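Local structure of pollen-specific leucine-rich repeat extensin-like protein 1 (Arabidopsis thaliana, 6TME) at residues S339-N344 and K352-V357; N319-S324 and Q343-Q348; A83-L86 and S90-V93. The protein probably binds secreted signalling peptides of the RALF family through its leucine-rich repeats at the pollen cell wall. One frame throughout, in Å; residues are numbered along the deposited sequence.

How the contacts relate
Contact 3 comes first along the chain and lies near the N-terminal end of the leucine-rich repeat solenoid, in the hairpin of strands 80-85 and 92-98. Contacts 1 and 2 lie at the C-terminal end of the chain. The centres of contacts 1 and 3 are about 66 Å apart, on opposite sides of the chain's centre. Contacts 1 and 2 have centres about 10 Å apart and share Gln343 and Asn344. Both use the loop between strand 334-336 and helix 351-358. Contact 2 ties that loop to strand 317-321, and contact 1 ties it to the helix. The three contacts thus belong to the two ends of the repeat array.

Contact 1. Residues S339-N344 and K352-V357; sequences SNCLQN and KECLPV
The disulfide Cys341-Cys354 belongs to what is probably the C-terminal cap of the leucine-rich repeat domain. It joins the loop 339-344 to helix 351-358, and the two SG atoms lie 2.1 Å apart. The torsion about the S-S bond is -88°, a near-perpendicular turn of left-handed sense. The CA atoms of Cys341 and Cys354 are 6.1 Å apart. At Cys341 the sulfur is anti to the carbonyl carbon and beside the backbone N (chi1 -59°), which sends it across to the helix. Both cysteines are buried. Little else meets between the segments: the carbonyl O of Asn340 comes to 3.9 Å from Cys354 SG, and no hydrogen bond crosses. The covalent link therefore carries the contact.

The loop is held to strand 317-321 as well. Asn340 OD1 accepts from Phe318 N, and its ND2 donates to Phe313 O. Cys341 also has a backbone bond to Phe318 in strand 317-321. On the helix side, Cys354 packs on Lys349, and Val357 touches Phe317. The disulfide thus ties helix 351-358, through Cys354, to a loop that is itself bonded to strand 317-321.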
loop_
_atom_site.group_PDB
_atom_site.type_symbol
_atom_site.label_atom_id
_atom_site.label_comp_id
_atom_site.label_asym_id
_atom_site.label_seq_id
_atom_site.Cartn_x
_atom_site.Cartn_y
_atom_site.Cartn_z
ATOM N N SER A 339 -7.523 27.440 -5.861
ATOM C CA SER A 339 -7.101 27.327 -7.246
ATOM C C SER A 339 -8.080 26.505 -8.065
ATOM O O SER A 339 -7.713 25.525 -8.722
ATOM C CB SER A 339 -5.696 26.748 -7.364
ATOM O OG SER A 339 -5.214 26.921 -8.686
ATOM N N ASN A 340 -9.337 26.907 -8.011
ATOM C CA ASN A 340 -10.291 26.403 -8.973
ATOM C C ASN A 340 -10.776 27.573 -9.824
ATOM O O ASN A 340 -10.040 28.545 -10.016
ATOM C CB ASN A 340 -11.427 25.697 -8.241
ATOM C CG ASN A 340 -11.131 24.217 -7.991
ATOM O OD1 ASN A 340 -11.104 23.411 -8.917
ATOM N ND2 ASN A 340 -10.860 23.876 -6.746
ATOM N N CYS A 341 -12.007 27.493 -10.330
ATOM C CA CYS A 341 -12.586 28.586 -11.099
ATOM C C CYS A 341 -13.877 29.067 -10.461
ATOM O O CYS A 341 -14.910 29.124 -11.130
ATOM C CB CYS A 341 -12.869 28.105 -12.532
ATOM S SG CYS A 341 -11.407 27.538 -13.390
ATOM N N LEU A 342 -13.857 29.362 -9.171
ATOM C CA LEU A 342 -15.079 29.687 -8.453
ATOM C C LEU A 342 -15.174 31.186 -8.221
ATOM O O LEU A 342 -14.236 31.796 -7.704
ATOM C CB LEU A 342 -15.135 28.956 -7.115
ATOM C CG LEU A 342 -14.888 27.457 -7.203
ATOM C CD1 LEU A 342 -14.410 26.949 -5.844
ATOM C CD2 LEU A 342 -16.151 26.739 -7.659
ATOM N N GLN A 343 -16.312 31.770 -8.587
ATOM C CA GLN A 343 -16.566 33.163 -8.246
ATOM C C GLN A 343 -16.723 33.314 -6.737
ATOM O O GLN A 343 -17.212 32.419 -6.049
ATOM C CB GLN A 343 -17.821 33.677 -8.957
ATOM C CG GLN A 343 -17.699 33.788 -10.480
ATOM C CD GLN A 343 -18.526 32.744 -11.187
ATOM O OE1 GLN A 343 -19.729 32.639 -10.956
ATOM N NE2 GLN A 343 -17.881 31.932 -12.027
ATOM N N ASN A 344 -16.273 34.455 -6.223
ATOM C CA ASN A 344 -16.507 34.841 -4.831
ATOM C C ASN A 344 -15.890 33.842 -3.861
ATOM O O ASN A 344 -16.499 33.435 -2.870
ATOM C CB ASN A 344 -17.995 35.025 -4.546
ATOM C CG ASN A 344 -18.464 36.412 -4.874
ATOM O OD1 ASN A 344 -17.660 37.279 -5.223
ATOM N ND2 ASN A 344 -19.766 36.645 -4.743
ATOM N N LYS A 352 -8.873 34.511 -17.106
ATOM C CA LYS A 352 -8.169 34.284 -18.366
ATOM C C LYS A 352 -7.813 32.814 -18.530
ATOM O O LYS A 352 -8.048 32.218 -19.587
ATOM C CB LYS A 352 -6.910 35.154 -18.418
ATOM C CG LYS A 352 -7.135 36.606 -17.969
ATOM C CD LYS A 352 -6.125 37.050 -16.889
ATOM C CE LYS A 352 -6.626 38.256 -16.085
ATOM N NZ LYS A 352 -7.514 37.871 -14.940
ATOM N N GLU A 353 -7.235 32.209 -17.487
ATOM C CA GLU A 353 -6.870 30.797 -17.562
ATOM C C GLU A 353 -8.091 29.885 -17.533
ATOM O O GLU A 353 -8.043 28.772 -18.064
ATOM C CB GLU A 353 -5.929 30.430 -16.415
ATOM C CG GLU A 353 -5.573 28.949 -16.373
ATOM C CD GLU A 353 -4.631 28.589 -15.241
ATOM O OE1 GLU A 353 -4.296 29.485 -14.431
ATOM O OE2 GLU A 353 -4.232 27.405 -15.168
ATOM N N CYS A 354 -9.198 30.335 -16.939
ATOM C CA CYS A 354 -10.300 29.419 -16.675
ATOM C C CYS A 354 -11.206 29.238 -17.889
ATOM O O CYS A 354 -11.551 28.105 -18.237
ATOM C CB CYS A 354 -11.108 29.889 -15.458
ATOM S SG CYS A 354 -10.446 29.305 -13.851
ATOM N N LEU A 355 -11.614 30.331 -18.539
ATOM C CA LEU A 355 -12.594 30.234 -19.626
ATOM C C LEU A 355 -12.232 29.237 -20.723
ATOM O O LEU A 355 -13.115 28.469 -21.132
ATOM C CB LEU A 355 -12.848 31.622 -20.225
ATOM C CG LEU A 355 -13.901 32.372 -19.417
ATOM C CD1 LEU A 355 -13.910 33.864 -19.730
ATOM C CD2 LEU A 355 -15.276 31.739 -19.630
ATOM N N PRO A 356 -11.002 29.187 -21.246
ATOM C CA PRO A 356 -10.690 28.134 -22.230
ATOM C C PRO A 356 -11.049 26.732 -21.754
ATOM O O PRO A 356 -11.672 25.961 -22.498
ATOM C CB PRO A 356 -9.177 28.297 -22.437
ATOM C CG PRO A 356 -8.896 29.718 -22.088
ATOM C CD PRO A 356 -9.826 30.033 -20.961
ATOM N N VAL A 357 -10.685 26.386 -20.519
ATOM C CA VAL A 357 -10.938 25.043 -20.009
ATOM C C VAL A 357 -12.394 24.886 -19.598
ATOM O O VAL A 357 -13.040 23.873 -19.905
ATOM C CB VAL A 357 -9.984 24.733 -18.833
ATOM C CG1 VAL A 357 -10.231 23.320 -18.291
ATOM C CG2 VAL A 357 -8.540 24.897 -19.255
#

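Contact 2. Residues N319-S324 and Q343-Q348; sequences NGEAQS and QNRPNQ. With SO4 (sulfate ion), chain K; SO4 (sulfate ion), chain M.
Glu321 and Arg345 meet where strand 317-321 faces the loop 343-348. Their side chains cross at about a right angle, with carboxylate and guanidinium planes 43° apart. Glu321 OE2 touches the aliphatic part of the arginine, 3.4 Å from Arg345 CD. Its salt bridge to Arg345 NE is long, at 3.6 Å. The stronger charge partner of NE is Asp337, through OD2. That carboxylate also lies close to Glu321, so the two acids share one arginine, which probably offsets their mutual repulsion. Glu321 reaches out because CG sits between the backbone N and the carbonyl carbon (chi1 59°), with the chain extended beyond. The chain of Arg345 is bent, and Pro346 CD lies 3.4 Å above the centre of its guanidinium group.

A water makes the second link. It donates to Asn319 O at 2.6 Å and accepts from Gln343 N at 3.2 Å.

Further out, Gln348 holds the loop in shape. Its NE2 donates to Pro346 O at 3.0 Å, nearly straight, and also to Asp337 O, while its OE1 accepts from Leu342 N. Two sulfates, probably from the crystallisation liquor, sit at the margins. One takes the backbone N of Ser324 on its O2 (3.0 Å) together with Ser324 OG, and the other takes Asn347 N.

Strand 317-321 pairs in parallel with strand 297-298. The arrangement is consistent with a C-terminal cap, in which an irregular loop packs on a strand near the end of a leucine-rich repeat solenoid.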
loop_
_atom_site.group_PDB
_atom_site.type_symbol
_atom_site.label_atom_id
_atom_site.label_comp_id
_atom_site.label_asym_id
_atom_site.label_seq_id
_atom_site.Cartn_x
_atom_site.Cartn_y
_atom_site.Cartn_z
ATOM N N ASN A 319 -16.069 25.168 -11.558
ATOM C CA ASN A 319 -16.648 26.496 -11.724
ATOM C C ASN A 319 -17.896 26.707 -10.873
ATOM O O ASN A 319 -18.509 27.771 -10.963
ATOM C CB ASN A 319 -16.956 26.784 -13.205
ATOM C CG ASN A 319 -18.028 25.855 -13.795
ATOM O OD1 ASN A 319 -18.480 24.899 -13.162
ATOM N ND2 ASN A 319 -18.440 26.149 -15.016
ATOM N N GLY A 320 -18.275 25.734 -10.045
ATOM C CA GLY A 320 -19.359 25.914 -9.098
ATOM C C GLY A 320 -19.210 24.966 -7.928
ATOM O O GLY A 320 -18.635 23.878 -8.056
ATOM N N GLU A 321 -19.727 25.383 -6.771
ATOM C CA GLU A 321 -19.754 24.493 -5.621
ATOM C C GLU A 321 -20.984 24.785 -4.785
ATOM O O GLU A 321 -21.414 25.929 -4.673
ATOM C CB GLU A 321 -18.497 24.616 -4.750
ATOM C CG GLU A 321 -18.232 25.998 -4.181
ATOM C CD GLU A 321 -16.950 26.039 -3.345
ATOM O OE1 GLU A 321 -16.351 24.966 -3.111
ATOM O OE2 GLU A 321 -16.533 27.137 -2.923
ATOM N N ALA A 322 -21.539 23.735 -4.193
ATOM C CA ALA A 322 -22.621 23.901 -3.238
ATOM C C ALA A 322 -22.145 24.670 -2.006
ATOM O O ALA A 322 -20.960 24.663 -1.654
ATOM C CB ALA A 322 -23.175 22.533 -2.833
ATOM N N GLN A 323 -23.090 25.340 -1.342
ATOM C CA GLN A 323 -22.742 26.102 -0.144
ATOM C C GLN A 323 -22.195 25.197 0.950
ATOM O O GLN A 323 -21.340 25.616 1.738
ATOM C CB GLN A 323 -23.961 26.871 0.375
ATOM C CG GLN A 323 -24.656 27.728 -0.677
ATOM C CD GLN A 323 -25.784 28.572 -0.100
ATOM O OE1 GLN A 323 -25.996 28.602 1.117
ATOM N NE2 GLN A 323 -26.512 29.263 -0.974
ATOM N N SER A 324 -22.669 23.966 1.021
ATOM C CA SER A 324 -22.144 23.062 2.033
ATOM C C SER A 324 -20.773 22.504 1.673
ATOM O O SER A 324 -20.189 21.793 2.490
ATOM C CB SER A 324 -23.134 21.926 2.283
ATOM O OG SER A 324 -23.436 21.259 1.074
ATOM N N GLN A 343 -16.312 31.770 -8.587
ATOM C CA GLN A 343 -16.566 33.163 -8.246
ATOM C C GLN A 343 -16.723 33.314 -6.737
ATOM O O GLN A 343 -17.212 32.419 -6.049
ATOM C CB GLN A 343 -17.821 33.677 -8.957
ATOM C CG GLN A 343 -17.699 33.788 -10.480
ATOM C CD GLN A 343 -18.526 32.744 -11.187
ATOM O OE1 GLN A 343 -19.729 32.639 -10.956
ATOM N NE2 GLN A 343 -17.881 31.932 -12.027
ATOM N N ASN A 344 -16.273 34.455 -6.223
ATOM C CA ASN A 344 -16.507 34.841 -4.831
ATOM C C ASN A 344 -15.890 33.842 -3.861
ATOM O O ASN A 344 -16.499 33.435 -2.870
ATOM C CB ASN A 344 -17.995 35.025 -4.546
ATOM C CG ASN A 344 -18.464 36.412 -4.874
ATOM O OD1 ASN A 344 -17.660 37.279 -5.223
ATOM N ND2 ASN A 344 -19.766 36.645 -4.743
ATOM N N ARG A 345 -14.663 33.450 -4.161
ATOM C CA ARG A 345 -13.840 32.610 -3.313
ATOM C C ARG A 345 -12.410 33.092 -3.476
ATOM O O ARG A 345 -12.046 33.620 -4.535
ATOM C CB ARG A 345 -13.955 31.122 -3.695
ATOM C CG ARG A 345 -15.336 30.494 -3.428
ATOM C CD ARG A 345 -15.533 30.250 -1.934
ATOM N NE ARG A 345 -14.375 29.566 -1.364
ATOM C CZ ARG A 345 -13.865 29.815 -0.160
ATOM N NH1 ARG A 345 -14.408 30.739 0.633
ATOM N NH2 ARG A 345 -12.805 29.138 0.257
ATOM N N PRO A 346 -11.589 32.964 -2.447
ATOM C CA PRO A 346 -10.200 33.417 -2.555
ATOM C C PRO A 346 -9.338 32.445 -3.358
ATOM O O PRO A 346 -9.707 31.296 -3.610
ATOM C CB PRO A 346 -9.743 33.491 -1.095
ATOM C CG PRO A 346 -10.629 32.507 -0.379
ATOM C CD PRO A 346 -11.941 32.524 -1.085
ATOM N N ASN A 347 -8.188 32.962 -3.804
ATOM C CA ASN A 347 -7.094 32.169 -4.372
ATOM C C ASN A 347 -7.556 31.265 -5.512
ATOM O O ASN A 347 -7.108 30.121 -5.637
ATOM C CB ASN A 347 -6.409 31.350 -3.279
ATOM C CG ASN A 347 -5.943 32.215 -2.117
ATOM O OD1 ASN A 347 -5.324 33.256 -2.317
ATOM N ND2 ASN A 347 -6.250 31.790 -0.897
ATOM N N GLN A 348 -8.473 31.767 -6.336
ATOM C CA GLN A 348 -8.932 31.020 -7.492
ATOM C C GLN A 348 -8.023 31.261 -8.696
ATOM O O GLN A 348 -7.168 32.150 -8.699
ATOM C CB GLN A 348 -10.374 31.393 -7.814
ATOM C CG GLN A 348 -11.303 30.993 -6.695
ATOM C CD GLN A 348 -11.270 29.494 -6.454
ATOM O OE1 GLN A 348 -11.805 28.719 -7.241
ATOM N NE2 GLN A 348 -10.619 29.081 -5.366
HETATM S S SO4 K . -26.694 23.083 0.753
HETATM O O1 SO4 K . -26.540 23.480 2.154
HETATM O O2 SO4 K . -25.455 23.348 0.026
HETATM O O3 SO4 K . -27.775 23.864 0.153
HETATM O O4 SO4 K . -27.024 21.662 0.676
HETATM S S SO4 M . -7.937 36.476 -4.642
HETATM O O1 SO4 M . -7.044 37.611 -4.437
HETATM O O2 SO4 M . -7.642 35.452 -3.640
HETATM O O3 SO4 M . -7.732 35.926 -5.982
HETATM O O4 SO4 M . -9.321 36.929 -4.502
HETATM O O HOH W 1 -18.651 29.622 -9.097
#

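Contact 3. Residues A83-L86 and S90-V93; sequences APAL and SVLV
Ala83 and Val93 face each other as an antiparallel hydrogen-bonded pair, with Ala83 N to Val93 O at 3.0 Å and Val93 N to Ala83 O at 2.9 Å. The first of these is bent, with an angle of 139° at the hydrogen. Pro84 and Leu92 form the next, non-hydrogen-bonded pair. At this position no N-H is needed, so the proline costs no bond; its CA-H approaches Val91 O, with Pro84 CA 3.3 Å from that oxygen. The same oxygen accepts from Ala85 N at 2.8 Å, so it serves both contacts as the strands near the turn.

The side chains of Ala83 and Val93 lie on one face of the hairpin. Val93 CG1 is anti to the carbonyl carbon (chi1 -54°) and packs 3.9 Å from Ala85 CB. Its other branch, CG2, lies alongside Ala83 O at 3.5 Å. The same Ala85 CB also meets Val91 CB at 4.0 Å. Leu92 starts away from the partner strand, but its CD1 comes back to 3.9 Å from Ala83 O. Trimming Val93 to an alanine would probably leave Ala85 CB without its methyl neighbour and open a gap beside the Ala83 carbonyl.

Strand 80-85 carries Cys82 of the disulfide to Cys75, and Leu92 packs on Cys75. Leu92 and Val93 touch helix 43-56 at Leu44 and Arg43, and Val93 also meets Asp117. An aromatic side chain of the other protein chain packs on Val93. Strand 92-98 then runs parallel to strand 120-122, which leads from this N-terminal hairpin into the ladder of repeat strands.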
loop_
_atom_site.group_PDB
_atom_site.type_symbol
_atom_site.label_atom_id
_atom_site.label_comp_id
_atom_site.label_asym_id
_atom_site.label_seq_id
_atom_site.Cartn_x
_atom_site.Cartn_y
_atom_site.Cartn_z
ATOM N N ALA A 83 9.473 -21.173 16.511
ATOM C CA ALA A 83 8.094 -21.519 16.835
ATOM C C ALA A 83 7.921 -23.026 16.661
ATOM O O ALA A 83 8.747 -23.675 16.010
ATOM C CB ALA A 83 7.097 -20.763 15.937
ATOM N N PRO A 84 6.857 -23.593 17.225
ATOM C CA PRO A 84 6.530 -24.989 16.927
ATOM C C PRO A 84 6.091 -25.130 15.483
ATOM O O PRO A 84 5.455 -24.237 14.918
ATOM C CB PRO A 84 5.370 -25.308 17.889
ATOM C CG PRO A 84 5.362 -24.200 18.899
ATOM C CD PRO A 84 5.911 -22.993 18.185
ATOM N N ALA A 85 6.430 -26.271 14.886
ATOM C CA ALA A 85 5.953 -26.557 13.540
ATOM C C ALA A 85 4.431 -26.533 13.500
ATOM O O ALA A 85 3.754 -26.915 14.464
ATOM C CB ALA A 85 6.464 -27.912 13.058
ATOM N N LEU A 86 3.891 -26.074 12.365
ATOM C CA LEU A 86 2.439 -25.987 12.224
ATOM C C LEU A 86 1.786 -27.356 12.308
ATOM O O LEU A 86 0.695 -27.493 12.871
ATOM C CB LEU A 86 2.076 -25.319 10.904
ATOM C CG LEU A 86 2.289 -23.809 10.940
ATOM C CD1 LEU A 86 1.896 -23.191 9.601
ATOM C CD2 LEU A 86 1.481 -23.241 12.077
ATOM N N SER A 90 5.882 -30.425 18.577
ATOM C CA SER A 90 7.101 -30.881 19.228
ATOM C C SER A 90 8.360 -30.602 18.405
ATOM O O SER A 90 9.475 -30.792 18.907
ATOM C CB SER A 90 7.001 -32.376 19.511
ATOM O OG SER A 90 7.191 -33.095 18.313
ATOM N N VAL A 91 8.216 -30.165 17.160
ATOM C CA VAL A 91 9.341 -29.781 16.316
ATOM C C VAL A 91 9.517 -28.263 16.343
ATOM O O VAL A 91 8.535 -27.504 16.306
ATOM C CB VAL A 91 9.144 -30.300 14.883
ATOM C CG1 VAL A 91 10.264 -29.774 13.970
ATOM C CG2 VAL A 91 9.103 -31.834 14.906
ATOM N N LEU A 92 10.774 -27.828 16.431
ATOM C CA LEU A 92 11.172 -26.426 16.457
ATOM C C LEU A 92 11.574 -25.995 15.055
ATOM O O LEU A 92 12.372 -26.684 14.414
ATOM C CB LEU A 92 12.355 -26.218 17.406
ATOM C CG LEU A 92 12.804 -24.778 17.700
ATOM C CD1 LEU A 92 11.720 -24.018 18.457
ATOM C CD2 LEU A 92 14.117 -24.772 18.486
ATOM N N VAL A 93 11.030 -24.856 14.586
ATOM C CA VAL A 93 11.315 -24.331 13.248
ATOM C C VAL A 93 11.556 -22.828 13.316
ATOM O O VAL A 93 11.092 -22.144 14.235
ATOM C CB VAL A 93 10.177 -24.621 12.230
ATOM C CG1 VAL A 93 9.840 -26.112 12.167
ATOM C CG2 VAL A 93 8.927 -23.784 12.539
#